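Local coordinates for protein probable CoA-transferase alpha subunit (PDB 6COJ) that probably serves as the alpha subunit of a coenzyme A-transferase family enzyme and binds a bulky spirolactone-bearing coenzyme A thioester, at residues Trp148-Glu151 with Leu152-Val155; Glu265-Gln268 with Arg269-Ala272; Gln279-Gln282 with Gln283-Ala286. The protein carries 1 engineered substitution. All coordinates share one frame; numbering follows the deposited sequence.

Contacts 2 and 3 are neighbours on consecutive helices, 265-274 and 278-288, with centres about 14 Å apart. They meet through packing of aromatic side chains on each other and on the helix backbone: Phe284 CE2 lies 3.7 Å from both Tyr271 CA and Phe267 CZ, and Tyr271 CE1 3.8 Å from Trp281 CH2. Contact 1 leads into a strand of a separate antiparallel sheet; its centre is about 38 Å from contact 2's and about 41 Å from contact 3's, touching neither. The coenzyme A thioester sits in a pocket that includes Trp41, Phe88, Tyr97 and Ala117, none in these contacts. Contact 2 does reach sequence neighbours of that pocket, through Gln268 to Ser43 and Tyr271 to Asp98.

Contact 1 (Trp148-Glu151 with Leu152-Val155); sequences WGDE and LRTV
Asp150 and Arg153 meet through contrasting first torsions: Asp150 carries CG trans to its backbone N (chi1 -166°), whereas Arg153 sets CG beside its own N (chi1 -63°) and runs extended from CG to NE, bringing its guanidinium back to the carboxylate three residues earlier. The setting is a tight helix-to-strand turn: Gly149, with positive phi, is the first residue past helix 144-148, a short 3-10 segment follows at 150-151, and the chain enters strand 153-156, an outer strand, within this chain, of a three-stranded antiparallel sheet. Two backbone bonds shape the turn: Glu151 N to Trp148 O at 3.1 Å and Leu152 N to Gly149 O, also 3.1 Å. In the salt bridge, Arg153 NH2 donates almost straight to Asp150 OD2 at 2.7 Å. The oxygen is met on its syn side but from outside the carboxylate plane, while lying in the guanidinium plane; the two flat groups are turned 43° apart. Arg153 NE adds two weak bonds, to Asp150 OD1 at 3.3 Å and to Asp150 O. The remaining nitrogen, NH1, bonds Pro158 O of the second subunit, so one side chain ties the turn to the subunit interface. A methionine here would probably leave the Asp150 carboxylate without its counter-charge and Pro158 O of the second subunit without this donor. Glu151 takes no part in this bridge; its carboxylate is held by Arg113, Lys83 and Tyr85. On the side of the turn facing strand 168-173, Trp148 and Leu152 pack closely, CB to CB 3.4 Å. The indole is fixed at its edge by the bond from NE1 to Glu114 O, while Leu152 CD2 sits over its face in a CH-pi contact, 4.3 Å from the centroid of the five-membered ring.

Contact 2 (Glu265-Gln268 with Arg269-Ala272); sequences EKFQ and RHYA
Lys266 and Arg269 run side by side and point the same way. The lysine's aliphatic chain does the touching, its CG 3.3 Å from Arg269 NH2, while the like-charged Lys266 NZ stays 4.0 Å from that nitrogen. Arg269 bends at chi3 (-64°), which folds its guanidinium back over the backbone, and Glu265 O lies 3.8 Å from the plane, over its centre. Glu265 OE2, 4.7 Å from Arg269 NH1, could soften the like-charge approach at long range; its hydrogen bond goes to Ser93, and OE1 bridges to Arg263. The backbone bonds are the regular i to i+4 set of an alpha-helix, here the first turns of helix 265-274: Arg269 N to Glu265 O is 3.0 Å, Tyr271 N to Phe267 O is 2.9 Å, and His270 and Ala272 repeat the pattern. Among the aromatics, Phe267 and His270 meet obliquely, centroids 5.9 Å apart and planes at 52°; Phe303 of helix 293-306 touches both. Tyr271 presents its ring edge to Gln268 O, which lies in the ring plane, 3.8 Å from CD2. The polar ends of Tyr271 and Gln268 find partners outside the helix: Tyr271 OH bonds Asp98, and Gln268 reaches Ser43 with OE1 and Leu91 O with NE2.

Contact 3 (Gln279-Gln282 with Gln283-Ala286); sequences QAWQ and QFVA
Trp281 lays one face of its indole across Val285 and Phe284, which follow it by four and three residues in helix 278-288, an amphipathic alpha-helix packed against helix 265-274. Its CB leaves the backbone away from the residues that follow, and CG, trans to the backbone N (chi1 -167°), lies beside the carbonyl carbon, which carries the indole toward Phe284 and Val285. On the pyrrole part, CD1 stands 3.7 Å from Val285 CG2, and NE1 is closer still to that methyl, at 3.3 Å. CE2 also borders it, so Val285 CG2 lies over that face of the ring, offset toward the rim at NE1. Farther out, the benzo part passes to Phe284: CE3 meets Phe284 CB at 4.0 Å, and CZ3 approaches Phe284 CD1 at 3.6 Å. The two six-membered rings are almost parallel, with planes at 12° and centroids 4.7 Å apart, but slid so far that they hardly overlap. Trp100 meets the indole edge-to-face, and Leu74 and Ser77 of helix 70-77 also touch it. Phe284 in turn packs on Tyr271 of the preceding helix. Beneath the side chains, Val285 N bonds Trp281 O almost in line with the carbonyl, fixing the valine one turn below the indole. At the outermost point of the indole, Trp281 CH2 rests 3.6 Å from Phe284 CD1.

Contact 1 (Trp148-Glu151 with Leu152-Val155)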
ATOM      1  N   TRP A 148       9.281  24.441  -2.408  1.00 18.17           N
ATOM      2  CA  TRP A 148       8.178  24.534  -1.461  1.00 17.58           C
ATOM      3  C   TRP A 148       8.385  25.566  -0.370  1.00 19.97           C
ATOM      4  O   TRP A 148       7.397  26.051   0.192  1.00 21.88           O
ATOM      5  CB  TRP A 148       7.978  23.198  -0.756  1.00 17.44           C
ATOM      6  CG  TRP A 148       7.418  22.102  -1.579  1.00 15.89           C
ATOM      7  CD1 TRP A 148       7.998  21.504  -2.662  1.00 16.34           C
ATOM      8  CD2 TRP A 148       6.179  21.417  -1.352  1.00 15.19           C
ATOM      9  NE1 TRP A 148       7.186  20.495  -3.129  1.00 15.66           N
ATOM     10  CE2 TRP A 148       6.064  20.426  -2.342  1.00 14.53           C
ATOM     11  CE3 TRP A 148       5.146  21.563  -0.415  1.00 15.93           C
ATOM     12  CZ2 TRP A 148       4.968  19.569  -2.412  1.00 14.71           C
ATOM     13  CZ3 TRP A 148       4.049  20.724  -0.498  1.00 15.70           C
ATOM     14  CH2 TRP A 148       3.974  19.736  -1.487  1.00 15.53           C
ATOM     15  N   GLY A 149       9.633  25.893  -0.034  1.00 18.59           N
ATOM     16  CA  GLY A 149       9.862  26.748   1.120  1.00 22.29           C
ATOM     17  C   GLY A 149       9.176  26.222   2.367  1.00 20.99           C
ATOM     18  O   GLY A 149       9.183  25.015   2.649  1.00 20.34           O
ATOM     19  N   ASP A 150       8.535  27.133   3.110  1.00 21.86           N
ATOM     20  CA  ASP A 150       7.947  26.777   4.398  1.00 24.04           C
ATOM     21  C   ASP A 150       6.677  25.941   4.272  1.00 22.82           C
ATOM     22  O   ASP A 150       6.147  25.499   5.299  1.00 26.20           O
ATOM     23  CB  ASP A 150       7.700  28.028   5.251  1.00 31.71           C
ATOM     24  CG  ASP A 150       7.415  27.694   6.710  1.00 51.20           C
ATOM     25  OD1 ASP A 150       8.195  26.916   7.307  1.00 50.35           O
ATOM     26  OD2 ASP A 150       6.409  28.200   7.255  1.00 47.55           O
ATOM     27  N   GLU A 151       6.176  25.711   3.058  1.00 21.44           N
ATOM     28  CA  GLU A 151       5.070  24.775   2.878  1.00 20.54           C
ATOM     29  C   GLU A 151       5.505  23.329   3.106  1.00 20.61           C
ATOM     30  O   GLU A 151       4.651  22.465   3.335  1.00 19.79           O
ATOM     31  CB  GLU A 151       4.453  24.939   1.482  1.00 20.06           C
ATOM     32  CG  GLU A 151       3.112  24.223   1.321  1.00 24.58           C
ATOM     33  CD  GLU A 151       2.463  24.403  -0.039  1.00 38.91           C
ATOM     34  OE1 GLU A 151       2.779  25.379  -0.760  1.00 25.21           O
ATOM     35  OE2 GLU A 151       1.616  23.551  -0.378  1.00 23.74           O
ATOM     36  N   LEU A 152       6.807  23.044   3.032  1.00 17.53           N
ATOM     37  CA  LEU A 152       7.346  21.702   3.247  1.00 16.71           C
ATOM     38  C   LEU A 152       8.276  21.763   4.448  1.00 18.64           C
ATOM     39  O   LEU A 152       9.340  22.388   4.385  1.00 18.84           O
ATOM     40  CB  LEU A 152       8.091  21.205   2.007  1.00 14.43           C
ATOM     41  CG  LEU A 152       8.537  19.740   2.042  1.00 16.57           C
ATOM     42  CD1 LEU A 152       7.326  18.817   2.074  1.00 17.99           C
ATOM     43  CD2 LEU A 152       9.410  19.447   0.838  1.00 16.02           C
ATOM     44  N   ARG A 153       7.872  21.116   5.536  1.00 16.32           N
ATOM     45  CA  ARG A 153       8.614  21.087   6.787  1.00 16.93           C
ATOM     46  C   ARG A 153       9.126  19.678   7.058  1.00 16.01           C
ATOM     47  O   ARG A 153       8.717  18.709   6.420  1.00 16.02           O
ATOM     48  CB  ARG A 153       7.731  21.581   7.944  1.00 18.19           C
ATOM     49  CG  ARG A 153       7.298  23.033   7.782  1.00 19.70           C
ATOM     50  CD  ARG A 153       6.232  23.448   8.777  1.00 23.00           C
ATOM     51  NE  ARG A 153       5.930  24.870   8.602  1.00 36.16           N
ATOM     52  CZ  ARG A 153       4.943  25.527   9.208  1.00 61.47           C
ATOM     53  NH1 ARG A 153       4.127  24.900  10.044  1.00 34.47           N
ATOM     54  NH2 ARG A 153       4.769  26.820   8.969  1.00 61.80           N
ATOM     55  N   THR A 154      10.035  19.570   8.024  1.00 17.22           N
ATOM     56  CA  THR A 154      10.544  18.273   8.444  1.00 18.14           C
ATOM     57  C   THR A 154       9.835  17.803   9.706  1.00 16.95           C
ATOM     58  O   THR A 154       9.108  18.548  10.363  1.00 19.08           O
ATOM     59  CB  THR A 154      12.050  18.317   8.691  1.00 19.64           C
ATOM     60  OG1 THR A 154      12.343  19.277   9.716  1.00 20.83           O
ATOM     61  CG2 THR A 154      12.787  18.694   7.418  1.00 19.30           C
ATOM     62  N   VAL A 155      10.061  16.535  10.033  1.00 17.46           N
ATOM     63  CA  VAL A 155       9.575  15.950  11.275  1.00 18.24           C
ATOM     64  C   VAL A 155      10.679  15.058  11.819  1.00 17.54           C
ATOM     65  O   VAL A 155      11.322  14.321  11.065  1.00 18.64           O
ATOM     66  CB  VAL A 155       8.258  15.167  11.059  1.00 16.51           C
ATOM     67  CG1 VAL A 155       8.445  14.050  10.034  1.00 17.47           C
ATOM     68  CG2 VAL A 155       7.735  14.611  12.382  1.00 17.97           C
TER

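Contact 2 (Glu265-Gln268 with Arg269-Ala272)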
ATOM      1  N   GLU A 265       0.782   7.614 -31.073  1.00 20.51           N
ATOM      2  CA  GLU A 265       2.061   8.317 -31.121  1.00 19.94           C
ATOM      3  C   GLU A 265       2.056   9.410 -32.180  1.00 22.71           C
ATOM      4  O   GLU A 265       2.544  10.523 -31.939  1.00 24.29           O
ATOM      5  CB  GLU A 265       3.196   7.321 -31.388  1.00 21.45           C
ATOM      6  CG  GLU A 265       3.363   6.230 -30.326  1.00 20.48           C
ATOM      7  CD  GLU A 265       4.033   6.735 -29.067  1.00 25.03           C
ATOM      8  OE1 GLU A 265       4.152   5.949 -28.103  1.00 25.03           O
ATOM      9  OE2 GLU A 265       4.438   7.913 -29.038  1.00 22.74           O
ATOM     10  N   LYS A 266       1.506   9.111 -33.361  1.00 24.01           N
ATOM     11  CA  LYS A 266       1.456  10.102 -34.429  1.00 24.04           C
ATOM     12  C   LYS A 266       0.630  11.315 -34.018  1.00 23.19           C
ATOM     13  O   LYS A 266       1.006  12.458 -34.307  1.00 24.41           O
ATOM     14  CB  LYS A 266       0.903   9.462 -35.705  1.00 27.82           C
ATOM     15  CG  LYS A 266       1.914   8.613 -36.487  1.00 39.06           C
ATOM     16  CD  LYS A 266       1.955   7.169 -36.022  1.00 57.51           C
ATOM     17  CE  LYS A 266       3.361   6.591 -36.069  1.00 59.05           C
ATOM     18  NZ  LYS A 266       3.502   5.284 -35.368  1.00 54.18           N
ATOM     19  N   PHE A 267      -0.497  11.093 -33.333  1.00 22.49           N
ATOM     20  CA  PHE A 267      -1.316  12.232 -32.940  1.00 24.92           C
ATOM     21  C   PHE A 267      -0.671  13.021 -31.815  1.00 20.76           C
ATOM     22  O   PHE A 267      -0.771  14.252 -31.781  1.00 22.10           O
ATOM     23  CB  PHE A 267      -2.739  11.831 -32.561  1.00 22.52           C
ATOM     24  CG  PHE A 267      -3.660  13.012 -32.453  1.00 23.70           C
ATOM     25  CD1 PHE A 267      -4.209  13.577 -33.595  1.00 24.66           C
ATOM     26  CD2 PHE A 267      -3.922  13.601 -31.229  1.00 23.07           C
ATOM     27  CE1 PHE A 267      -5.027  14.685 -33.511  1.00 27.50           C
ATOM     28  CE2 PHE A 267      -4.744  14.712 -31.138  1.00 22.25           C
ATOM     29  CZ  PHE A 267      -5.295  15.258 -32.287  1.00 24.99           C
ATOM     30  N   GLN A 268      -0.025  12.340 -30.866  1.00 20.23           N
ATOM     31  CA  GLN A 268       0.665  13.085 -29.820  1.00 19.00           C
ATOM     32  C   GLN A 268       1.757  13.968 -30.408  1.00 20.26           C
ATOM     33  O   GLN A 268       1.935  15.112 -29.980  1.00 20.86           O
ATOM     34  CB  GLN A 268       1.236  12.159 -28.753  1.00 18.35           C
ATOM     35  CG  GLN A 268       1.947  12.946 -27.670  1.00 17.88           C
ATOM     36  CD  GLN A 268       2.262  12.108 -26.465  1.00 18.71           C
ATOM     37  OE1 GLN A 268       1.423  11.935 -25.590  1.00 22.47           O
ATOM     38  NE2 GLN A 268       3.478  11.604 -26.407  1.00 20.37           N
ATOM     39  N   ARG A 269       2.491  13.453 -31.396  1.00 21.54           N
ATOM     40  CA  ARG A 269       3.462  14.286 -32.099  1.00 23.84           C
ATOM     41  C   ARG A 269       2.800  15.504 -32.726  1.00 27.43           C
ATOM     42  O   ARG A 269       3.356  16.606 -32.681  1.00 26.38           O
ATOM     43  CB  ARG A 269       4.219  13.474 -33.146  1.00 27.24           C
ATOM     44  CG  ARG A 269       5.319  12.627 -32.556  1.00 33.93           C
ATOM     45  CD  ARG A 269       6.236  12.059 -33.619  1.00 37.57           C
ATOM     46  NE  ARG A 269       5.562  11.130 -34.512  1.00 44.29           N
ATOM     47  CZ  ARG A 269       5.520   9.816 -34.326  1.00 50.85           C
ATOM     48  NH1 ARG A 269       6.091   9.270 -33.257  1.00 37.31           N
ATOM     49  NH2 ARG A 269       4.894   9.048 -35.201  1.00 44.67           N
ATOM     50  N   HIS A 270       1.609  15.327 -33.308  1.00 23.75           N
ATOM     51  CA  HIS A 270       0.902  16.453 -33.913  1.00 29.15           C
ATOM     52  C   HIS A 270       0.477  17.474 -32.862  1.00 24.42           C
ATOM     53  O   HIS A 270       0.582  18.687 -33.085  1.00 25.69           O
ATOM     54  CB  HIS A 270      -0.309  15.943 -34.699  1.00 28.77           C
ATOM     55  CG  HIS A 270      -1.087  17.023 -35.386  1.00 27.82           C
ATOM     56  ND1 HIS A 270      -0.570  17.763 -36.427  1.00 32.86           N
ATOM     57  CD2 HIS A 270      -2.341  17.483 -35.180  1.00 26.38           C
ATOM     58  CE1 HIS A 270      -1.472  18.636 -36.833  1.00 29.84           C
ATOM     59  NE2 HIS A 270      -2.554  18.489 -36.093  1.00 30.24           N
ATOM     60  N   TYR A 271      -0.002  17.002 -31.707  1.00 24.22           N
ATOM     61  CA  TYR A 271      -0.305  17.902 -30.599  1.00 22.47           C
ATOM     62  C   TYR A 271       0.918  18.733 -30.219  1.00 24.44           C
ATOM     63  O   TYR A 271       0.841  19.965 -30.109  1.00 24.04           O
ATOM     64  CB  TYR A 271      -0.816  17.086 -29.399  1.00 20.57           C
ATOM     65  CG  TYR A 271      -0.586  17.741 -28.054  1.00 19.28           C
ATOM     66  CD1 TYR A 271      -1.404  18.777 -27.607  1.00 19.49           C
ATOM     67  CD2 TYR A 271       0.456  17.329 -27.230  1.00 18.80           C
ATOM     68  CE1 TYR A 271      -1.186  19.384 -26.376  1.00 19.22           C
ATOM     69  CE2 TYR A 271       0.685  17.932 -25.999  1.00 18.58           C
ATOM     70  CZ  TYR A 271      -0.142  18.957 -25.577  1.00 18.78           C
ATOM     71  OH  TYR A 271       0.070  19.554 -24.358  1.00 19.98           O
ATOM     72  N   ALA A 272       2.066  18.071 -30.040  1.00 22.92           N
ATOM     73  CA  ALA A 272       3.264  18.767 -29.578  1.00 22.29           C
ATOM     74  C   ALA A 272       3.757  19.768 -30.616  1.00 28.57           C
ATOM     75  O   ALA A 272       4.087  20.912 -30.281  1.00 28.69           O
ATOM     76  CB  ALA A 272       4.354  17.749 -29.226  1.00 23.38           C
TER

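Contact 3 (Gln279-Gln282 with Gln283-Ala286)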
ATOM      1  N   GLN A 279      -0.154  30.129 -34.872  1.00 34.55           N
ATOM      2  CA  GLN A 279      -0.867  29.677 -36.060  0.61 35.69           C
ATOM      3  C   GLN A 279      -1.178  28.184 -35.987  1.00 34.34           C
ATOM      4  O   GLN A 279      -2.321  27.764 -36.208  1.00 34.48           O
ATOM      5  CB  GLN A 279      -0.043  30.039 -37.303  0.61 38.58           C
ATOM      6  CG  GLN A 279      -0.483  29.383 -38.594  0.61 40.79           C
ATOM      7  CD  GLN A 279       0.209  28.055 -38.844  0.61 43.93           C
ATOM      8  OE1 GLN A 279       1.340  27.836 -38.406  0.61 51.94           O
ATOM      9  NE2 GLN A 279      -0.467  27.165 -39.557  0.61 54.21           N
ATOM     10  N   ALA A 280      -0.174  27.367 -35.677  1.00 33.21           N
ATOM     11  CA  ALA A 280      -0.417  25.930 -35.602  1.00 32.00           C
ATOM     12  C   ALA A 280      -1.421  25.589 -34.508  1.00 32.64           C
ATOM     13  O   ALA A 280      -2.209  24.649 -34.656  1.00 32.24           O
ATOM     14  CB  ALA A 280       0.903  25.183 -35.405  1.00 31.33           C
ATOM     15  N   TRP A 281      -1.439  26.360 -33.421  1.00 29.70           N
ATOM     16  CA  TRP A 281      -2.333  26.025 -32.323  1.00 28.68           C
ATOM     17  C   TRP A 281      -3.790  26.389 -32.610  1.00 29.37           C
ATOM     18  O   TRP A 281      -4.693  25.615 -32.267  1.00 28.72           O
ATOM     19  CB  TRP A 281      -1.834  26.613 -31.006  1.00 27.57           C
ATOM     20  CG  TRP A 281      -2.576  26.009 -29.872  1.00 26.27           C
ATOM     21  CD1 TRP A 281      -3.477  26.632 -29.073  1.00 26.46           C
ATOM     22  CD2 TRP A 281      -2.539  24.637 -29.453  1.00 25.74           C
ATOM     23  NE1 TRP A 281      -3.986  25.748 -28.157  1.00 25.27           N
ATOM     24  CE2 TRP A 281      -3.430  24.513 -28.372  1.00 24.18           C
ATOM     25  CE3 TRP A 281      -1.832  23.505 -29.882  1.00 25.76           C
ATOM     26  CZ2 TRP A 281      -3.634  23.306 -27.708  1.00 22.87           C
ATOM     27  CZ3 TRP A 281      -2.029  22.301 -29.221  1.00 22.83           C
ATOM     28  CH2 TRP A 281      -2.926  22.213 -28.146  1.00 22.16           C
ATOM     29  N   GLN A 282      -4.057  27.552 -33.222  1.00 31.14           N
ATOM     30  CA  GLN A 282      -5.426  27.900 -33.611  0.61 32.54           C
ATOM     31  C   GLN A 282      -6.037  26.819 -34.487  1.00 32.97           C
ATOM     32  O   GLN A 282      -7.222  26.494 -34.367  1.00 33.34           O
ATOM     33  CB  GLN A 282      -5.427  29.232 -34.372  0.61 34.68           C
ATOM     34  CG  GLN A 282      -6.796  29.662 -34.927  0.61 36.69           C
ATOM     35  CD  GLN A 282      -6.996  29.296 -36.395  0.61 46.39           C
ATOM     36  OE1 GLN A 282      -6.036  29.184 -37.160  0.61 38.76           O
ATOM     37  NE2 GLN A 282      -8.253  29.115 -36.793  0.61 41.72           N
ATOM     38  N   GLN A 283      -5.231  26.262 -35.390  1.00 33.20           N
ATOM     39  CA  GLN A 283      -5.733  25.230 -36.290  1.00 33.89           C
ATOM     40  C   GLN A 283      -6.014  23.942 -35.529  1.00 32.59           C
ATOM     41  O   GLN A 283      -7.029  23.280 -35.768  1.00 32.45           O
ATOM     42  CB  GLN A 283      -4.718  24.977 -37.399  1.00 37.28           C
ATOM     43  CG  GLN A 283      -5.262  24.133 -38.537  1.00 53.46           C
ATOM     44  CD  GLN A 283      -6.599  24.643 -39.034  1.00 68.26           C
ATOM     45  OE1 GLN A 283      -7.640  24.018 -38.810  1.00 77.14           O
ATOM     46  NE2 GLN A 283      -6.581  25.796 -39.703  1.00 83.03           N
ATOM     47  N   PHE A 284      -5.125  23.573 -34.607  1.00 30.01           N
ATOM     48  CA  PHE A 284      -5.379  22.408 -33.769  1.00 28.72           C
ATOM     49  C   PHE A 284      -6.650  22.599 -32.954  1.00 31.44           C
ATOM     50  O   PHE A 284      -7.491  21.698 -32.878  1.00 28.30           O
ATOM     51  CB  PHE A 284      -4.181  22.180 -32.849  1.00 27.21           C
ATOM     52  CG  PHE A 284      -4.251  20.909 -32.056  1.00 27.77           C
ATOM     53  CD1 PHE A 284      -4.888  20.875 -30.827  1.00 23.82           C
ATOM     54  CD2 PHE A 284      -3.670  19.747 -32.539  1.00 25.79           C
ATOM     55  CE1 PHE A 284      -4.949  19.702 -30.094  1.00 23.31           C
ATOM     56  CE2 PHE A 284      -3.722  18.561 -31.805  1.00 23.00           C
ATOM     57  CZ  PHE A 284      -4.363  18.539 -30.584  1.00 22.63           C
ATOM     58  N   VAL A 285      -6.814  23.780 -32.356  1.00 28.47           N
ATOM     59  CA  VAL A 285      -8.020  24.085 -31.589  1.00 28.79           C
ATOM     60  C   VAL A 285      -9.254  24.009 -32.483  1.00 30.74           C
ATOM     61  O   VAL A 285     -10.267  23.399 -32.121  1.00 30.79           O
ATOM     62  CB  VAL A 285      -7.880  25.461 -30.913  1.00 29.24           C
ATOM     63  CG1 VAL A 285      -9.222  25.966 -30.416  1.00 31.42           C
ATOM     64  CG2 VAL A 285      -6.869  25.377 -29.775  1.00 27.48           C
ATOM     65  N   ALA A 286      -9.186  24.628 -33.665  1.00 32.51           N
ATOM     66  CA  ALA A 286     -10.337  24.632 -34.567  1.00 34.79           C
ATOM     67  C   ALA A 286     -10.739  23.216 -34.961  1.00 34.57           C
ATOM     68  O   ALA A 286     -11.932  22.901 -35.037  1.00 35.80           O
ATOM     69  CB  ALA A 286     -10.040  25.473 -35.809  1.00 36.89           C
TER